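Local coordinates for biogenic amine-binding protein (Rhodnius prolixus, PDB 4GET) that probably binds biogenic amines within a lipocalin-like beta barrel of the nitrophorin family, at residues A[23-28]-A[141-146]; A[108-113]-A[123-128]. All blocks are in the same frame, centred on the assembly; numbering follows the deposited sequence.

Contact 1: residues A[23-28]-A[141-146]; sequences SWYITH and RTENVK
The guanidinium of Arg141 lies flat on one face of the Trp24 indole, with the two planes 11° apart. Trp24 CZ2 lies under the centre of the guanidinium, and Arg141 CZ is 3.6 Å from the centroid of the Trp24 six-membered ring. This is a cation-pi stack. It is the lipocalin signature: the tryptophan of the Gly-X-Trp motif on the first barrel strand, covered by an arginine just after strand 130-140. Arg141 CD adds a CH-pi contact above the same ring, 3.7 Å from its centroid. The Tyr25 ring meets Glu143 CG over one face, 4.0 Å from the ring centroid, and Arg141 O at its edge, near CE1. Tyr25 OH is hydrogen-bonded to Lys45 NZ.

At the guanidinium edge, in its plane, NH1 of Arg141 donates to Ser23 O at 2.9 Å. The donor comes from above the carbonyl plane, so it is not directed at a lone pair. The indole NE1 is close to NH1, but both are donors and no bond joins them. The Arg141 chain is bent at its second torsion (chi2 -59°), and this bend brings the cation back over the indole. Carbonyls of Thr21, Phe19 and Tyr117 take further guanidinium N-H groups. The arginine therefore ties the helix 16-19 region and the turn after strand 102-115 to the barrel end, and its rotation is fixed.

Further along, the methyl CG2 of Thr27 lies 3.4 Å from Glu143 O. Val145 CG1 touches Thr27 OG1 and the edge of the His28 ring. Thr27 OG1 also shares a hydrogen bond with His28 ND1, 2.9 Å long. A water joins the backbones, donating to Ser23 O and, at 2.8 Å, to Arg141 O.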
loop_
_atom_site.group_PDB
_atom_site.type_symbol
_atom_site.label_atom_id
_atom_site.label_comp_id
_atom_site.label_asym_id
_atom_site.label_seq_id
_atom_site.Cartn_x
_atom_site.Cartn_y
_atom_site.Cartn_z
ATOM N N SER A 23 -4.802 9.058 5.044
ATOM C CA SER A 23 -4.767 8.286 3.803
ATOM C C SER A 23 -3.451 8.479 3.063
ATOM O O SER A 23 -2.688 9.393 3.371
ATOM C CB SER A 23 -5.913 8.707 2.885
ATOM O OG SER A 23 -5.693 10.019 2.403
ATOM N N TRP A 24 -3.202 7.614 2.083
ATOM C CA TRP A 24 -2.007 7.681 1.246
ATOM C C TRP A 24 -2.397 7.541 -0.224
ATOM O O TRP A 24 -3.436 6.976 -0.543
ATOM C CB TRP A 24 -1.036 6.547 1.588
ATOM C CG TRP A 24 -0.423 6.574 2.969
ATOM C CD1 TRP A 24 -0.904 5.965 4.087
ATOM C CD2 TRP A 24 0.811 7.202 3.356
ATOM N NE1 TRP A 24 -0.064 6.189 5.152
ATOM C CE2 TRP A 24 0.998 6.941 4.729
ATOM C CE3 TRP A 24 1.769 7.966 2.678
ATOM C CZ2 TRP A 24 2.098 7.420 5.436
ATOM C CZ3 TRP A 24 2.859 8.441 3.384
ATOM C CH2 TRP A 24 3.016 8.167 4.744
ATOM N N TYR A 25 -1.556 8.047 -1.118
ATOM C CA TYR A 25 -1.741 7.823 -2.547
ATOM C C TYR A 25 -0.520 7.077 -3.054
ATOM O O TYR A 25 0.601 7.369 -2.638
ATOM C CB TYR A 25 -1.876 9.144 -3.311
ATOM C CG TYR A 25 -3.085 9.980 -2.934
ATOM C CD1 TYR A 25 -3.037 10.866 -1.867
ATOM C CD2 TYR A 25 -4.268 9.890 -3.653
ATOM C CE1 TYR A 25 -4.135 11.636 -1.520
ATOM C CE2 TYR A 25 -5.374 10.649 -3.312
ATOM C CZ TYR A 25 -5.299 11.522 -2.244
ATOM O OH TYR A 25 -6.392 12.284 -1.905
ATOM N N ILE A 26 -0.729 6.115 -3.946
ATOM C CA ILE A 26 0.392 5.412 -4.555
ATOM C C ILE A 26 0.774 6.107 -5.865
ATOM O O ILE A 26 0.021 6.100 -6.843
ATOM C CB ILE A 26 0.104 3.916 -4.751
ATOM C CG1 ILE A 26 -0.174 3.253 -3.393
ATOM C CG2 ILE A 26 1.280 3.231 -5.459
ATOM C CD1 ILE A 26 -0.468 1.745 -3.468
ATOM N N THR A 27 1.943 6.731 -5.855
ATOM C CA THR A 27 2.338 7.636 -6.929
ATOM C C THR A 27 3.178 6.930 -7.982
ATOM O O THR A 27 3.031 7.193 -9.169
ATOM C CB THR A 27 3.134 8.835 -6.375
ATOM O OG1 THR A 27 4.266 8.356 -5.638
ATOM C CG2 THR A 27 2.256 9.682 -5.454
ATOM N N HIS A 28 4.065 6.043 -7.539
ATOM C CA HIS A 28 4.933 5.293 -8.444
ATOM C C HIS A 28 5.104 3.890 -7.901
ATOM O O HIS A 28 5.126 3.691 -6.689
ATOM C CB HIS A 28 6.331 5.905 -8.517
ATOM C CG HIS A 28 6.357 7.369 -8.836
ATOM N ND1 HIS A 28 5.990 8.337 -7.929
ATOM C CD2 HIS A 28 6.760 8.028 -9.949
ATOM C CE1 HIS A 28 6.144 9.533 -8.475
ATOM N NE2 HIS A 28 6.604 9.373 -9.701
ATOM N N ARG A 141 1.274 11.518 0.877
ATOM C CA ARG A 141 0.092 12.047 1.533
ATOM C C ARG A 141 -0.728 12.891 0.568
ATOM O O ARG A 141 -1.900 13.170 0.821
ATOM C CB ARG A 141 0.483 12.864 2.769
ATOM C CG ARG A 141 1.132 12.040 3.878
ATOM C CD ARG A 141 0.210 10.923 4.353
ATOM N NE ARG A 141 0.557 10.472 5.696
ATOM C CZ ARG A 141 -0.135 9.576 6.394
ATOM N NH1 ARG A 141 -1.219 9.013 5.875
ATOM N NH2 ARG A 141 0.256 9.246 7.618
ATOM N N THR A 142 -0.108 13.295 -0.538
ATOM C CA THR A 142 -0.809 14.020 -1.597
ATOM C C THR A 142 -0.723 13.257 -2.908
ATOM O O THR A 142 -0.013 12.257 -3.008
ATOM C CB THR A 142 -0.240 15.430 -1.806
ATOM O OG1 THR A 142 1.187 15.355 -1.879
ATOM C CG2 THR A 142 -0.640 16.350 -0.655
ATOM N N GLU A 143 -1.446 13.733 -3.913
ATOM C CA GLU A 143 -1.553 13.013 -5.176
ATOM C C GLU A 143 -0.209 12.931 -5.905
ATOM O O GLU A 143 0.041 12.011 -6.690
ATOM C CB GLU A 143 -2.651 13.631 -6.045
ATOM C CG GLU A 143 -4.023 13.553 -5.385
ATOM C CD GLU A 143 -5.157 14.021 -6.274
ATOM O OE1 GLU A 143 -6.202 14.429 -5.728
ATOM O OE2 GLU A 143 -5.012 13.971 -7.511
ATOM N N ASN A 144 0.658 13.892 -5.619
ATOM C CA ASN A 144 2.030 13.864 -6.107
ATOM C C ASN A 144 2.969 13.863 -4.915
ATOM O O ASN A 144 2.622 14.371 -3.849
ATOM C CB ASN A 144 2.319 15.092 -6.972
ATOM C CG ASN A 144 1.280 15.298 -8.053
ATOM O OD1 ASN A 144 1.447 14.840 -9.183
ATOM N ND2 ASN A 144 0.195 15.986 -7.708
ATOM N N VAL A 145 4.155 13.297 -5.078
ATOM C CA VAL A 145 5.143 13.428 -4.020
ATOM C C VAL A 145 5.665 14.862 -4.014
ATOM O O VAL A 145 5.923 15.452 -5.072
ATOM C CB VAL A 145 6.281 12.379 -4.116
ATOM C CG1 VAL A 145 6.047 11.419 -5.278
ATOM C CG2 VAL A 145 7.624 13.050 -4.210
ATOM N N LYS A 146 5.775 15.439 -2.822
ATOM C CA LYS A 146 6.184 16.827 -2.717
ATOM C C LYS A 146 7.634 16.968 -3.174
ATOM O O LYS A 146 8.520 16.255 -2.699
ATOM C CB LYS A 146 5.984 17.356 -1.292
ATOM C CG LYS A 146 6.015 18.881 -1.204
ATOM C CD LYS A 146 5.758 19.388 0.213
ATOM C CE LYS A 146 5.730 20.915 0.269
ATOM N NZ LYS A 146 7.024 21.524 -0.163
HETATM O O HOH W 1 -3.585 12.233 2.834
#

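Contact 2: residues A[108-113]-A[123-128]; sequences LQVSYI and VHVCDP
Val123 presses its methyl CG2 into the centre of one face of the Tyr112 ring, 3.5 Å from the centroid and 8° off the ring normal. This is a CH-pi contact between a non-hydrogen-bonded pair in an antiparallel beta hairpin, formed by strands 102-115 and 120-127 of the lipocalin barrel. With chi1 at 76°, Val123 holds CG1 between the backbone N and the carbonyl carbon and swings CG2 over the ring. The same methyl also meets Val110 CG1 at 3.6 Å, so one bump fills the hollow between an aromatic face and a valine. Beyond it, Val125 CG1 leans on Leu108 CD1 at 3.8 Å. Leu108 is also near a bound Tris molecule, probably from the crystallisation liquor, consistent with a pocket on this side of the sheet. Tyr112 reaches on to Gln139 with its hydroxyl and meets Phe19 edge to face.

The other side of the sheet carries Gln109, Ser111, His124 and Cys126. This side is more polar. A water lies between the side chains, bonded to Ser111 OG at 2.6 Å and His124 ND1 at 2.8 Å, and it probably also donates to Gln109 O. At the strand end the extended Gln109 side chain brings NE2 obliquely across to Pro128, 3.4 Å from Pro128 CB. Cys126 forms a disulfide with Cys5, which fastens the N-terminal segment to this side.

Between the two faces run four backbone bonds, two each for the pairs Gln109-Cys126 and Ser111-His124. Ser111 N to His124 O and His124 N to Ser111 O are both 2.7 Å. Apolar and CH-pi packing holds the side of Val123; the side of His124 relies on a water-bridged polar pair and the Cys126-Cys5 disulfide.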
loop_
_atom_site.group_PDB
_atom_site.type_symbol
_atom_site.label_atom_id
_atom_site.label_comp_id
_atom_site.label_asym_id
_atom_site.label_seq_id
_atom_site.Cartn_x
_atom_site.Cartn_y
_atom_site.Cartn_z
ATOM N N LEU A 108 0.028 -10.977 3.083
ATOM C CA LEU A 108 1.087 -10.100 2.583
ATOM C C LEU A 108 2.113 -9.775 3.657
ATOM O O LEU A 108 1.763 -9.497 4.806
ATOM C CB LEU A 108 0.515 -8.794 2.035
ATOM C CG LEU A 108 -0.503 -8.929 0.903
ATOM C CD1 LEU A 108 -1.061 -7.575 0.526
ATOM C CD2 LEU A 108 0.129 -9.595 -0.287
ATOM N N GLN A 109 3.384 -9.827 3.272
ATOM C CA GLN A 109 4.469 -9.312 4.098
ATOM C C GLN A 109 4.726 -7.889 3.651
ATOM O O GLN A 109 4.993 -7.633 2.470
ATOM C CB GLN A 109 5.728 -10.158 3.908
ATOM C CG GLN A 109 5.469 -11.645 4.067
ATOM C CD GLN A 109 6.703 -12.501 3.843
ATOM O OE1 GLN A 109 7.769 -12.002 3.464
ATOM N NE2 GLN A 109 6.564 -13.800 4.083
ATOM N N VAL A 110 4.619 -6.958 4.587
ATOM C CA VAL A 110 4.755 -5.542 4.271
ATOM C C VAL A 110 6.047 -5.014 4.870
ATOM O O VAL A 110 6.287 -5.142 6.069
ATOM C CB VAL A 110 3.560 -4.735 4.810
ATOM C CG1 VAL A 110 3.643 -3.299 4.350
ATOM C CG2 VAL A 110 2.238 -5.366 4.350
ATOM N N SER A 111 6.897 -4.437 4.029
ATOM C CA SER A 111 8.147 -3.884 4.515
ATOM C C SER A 111 8.271 -2.408 4.168
ATOM O O SER A 111 8.433 -2.044 3.004
ATOM C CB SER A 111 9.335 -4.666 3.949
ATOM O OG SER A 111 9.201 -6.048 4.223
ATOM N N TYR A 112 8.186 -1.555 5.179
ATOM C CA TYR A 112 8.451 -0.137 4.963
ATOM C C TYR A 112 9.942 0.140 4.978
ATOM O O TYR A 112 10.599 0.047 6.013
ATOM C CB TYR A 112 7.659 0.765 5.922
ATOM C CG TYR A 112 6.258 0.966 5.401
ATOM C CD1 TYR A 112 5.217 0.163 5.833
ATOM C CD2 TYR A 112 5.995 1.907 4.414
ATOM C CE1 TYR A 112 3.948 0.315 5.338
ATOM C CE2 TYR A 112 4.723 2.065 3.910
ATOM C CZ TYR A 112 3.704 1.261 4.371
ATOM O OH TYR A 112 2.431 1.403 3.866
ATOM N N ILE A 113 10.461 0.438 3.791
ATOM C CA ILE A 113 11.856 0.782 3.598
ATOM C C ILE A 113 12.180 2.153 4.185
ATOM O O ILE A 113 13.279 2.368 4.692
ATOM C CB ILE A 113 12.224 0.768 2.100
ATOM C CG1 ILE A 113 12.089 -0.648 1.537
ATOM C CG2 ILE A 113 13.634 1.300 1.895
ATOM C CD1 ILE A 113 11.661 -0.691 0.097
ATOM N N VAL A 123 7.659 1.335 0.280
ATOM C CA VAL A 123 7.247 0.046 0.800
ATOM C C VAL A 123 7.565 -1.066 -0.180
ATOM O O VAL A 123 7.617 -0.861 -1.392
ATOM C CB VAL A 123 5.725 0.056 1.135
ATOM C CG1 VAL A 123 4.891 -0.044 -0.133
ATOM C CG2 VAL A 123 5.369 -1.051 2.119
ATOM N N HIS A 124 7.806 -2.246 0.367
ATOM C CA HIS A 124 7.848 -3.455 -0.425
ATOM C C HIS A 124 6.763 -4.393 0.114
ATOM O O HIS A 124 6.669 -4.623 1.315
ATOM C CB HIS A 124 9.238 -4.090 -0.356
ATOM C CG HIS A 124 9.302 -5.480 -0.909
ATOM N ND1 HIS A 124 9.256 -6.601 -0.107
ATOM C CD2 HIS A 124 9.434 -5.931 -2.179
ATOM C CE1 HIS A 124 9.351 -7.682 -0.860
ATOM N NE2 HIS A 124 9.459 -7.304 -2.120
ATOM N N VAL A 125 5.920 -4.894 -0.780
ATOM C CA VAL A 125 4.849 -5.801 -0.414
ATOM C C VAL A 125 4.995 -7.063 -1.244
ATOM O O VAL A 125 5.287 -6.989 -2.434
ATOM C CB VAL A 125 3.479 -5.179 -0.688
ATOM C CG1 VAL A 125 2.373 -6.143 -0.279
ATOM C CG2 VAL A 125 3.358 -3.863 0.044
ATOM N N CYS A 126 4.803 -8.217 -0.612
ATOM C CA CYS A 126 5.022 -9.499 -1.268
ATOM C C CYS A 126 4.174 -10.622 -0.661
ATOM O O CYS A 126 4.001 -10.693 0.552
ATOM C CB CYS A 126 6.506 -9.876 -1.214
ATOM S SG CYS A 126 6.924 -11.309 -2.231
ATOM N N ASP A 127 3.656 -11.495 -1.522
ATOM C CA ASP A 127 2.864 -12.648 -1.105
ATOM C C ASP A 127 3.761 -13.874 -1.037
ATOM O O ASP A 127 4.261 -14.334 -2.058
ATOM C CB ASP A 127 1.725 -12.889 -2.098
ATOM C CG ASP A 127 0.768 -13.989 -1.648
ATOM O OD1 ASP A 127 1.135 -14.792 -0.760
ATOM O OD2 ASP A 127 -0.355 -14.053 -2.198
ATOM N N PRO A 128 3.977 -14.404 0.173
ATOM C CA PRO A 128 4.905 -15.524 0.376
ATOM C C PRO A 128 4.483 -16.788 -0.369
ATOM O O PRO A 128 5.266 -17.732 -0.476
ATOM C CB PRO A 128 4.858 -15.754 1.892
ATOM C CG PRO A 128 3.571 -15.137 2.336
ATOM C CD PRO A 128 3.362 -13.962 1.433
HETATM O O HOH W 2 7.938 -7.233 2.251
#

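Contact 1 and contact 2 belong to the same curled sheet, with centres about 18 Å apart and no direct touch. Contact 2 is the more buried and joins sequence neighbours in a hairpin. Contact 1 is partly exposed and joins the first barrel strand to the loop after strand 130-140, with contact 2 nested between them along the chain. Backbone pairing and aliphatic packing dominate 108-113 with 123-128. In 23-28 with 141-146 a cation-pi stack is joined by side-chain packing and a bridging water, and no strand ladder forms. Phe19 connects the two: its ring meets Trp24 and Tyr112, and its carbonyl receives Arg141.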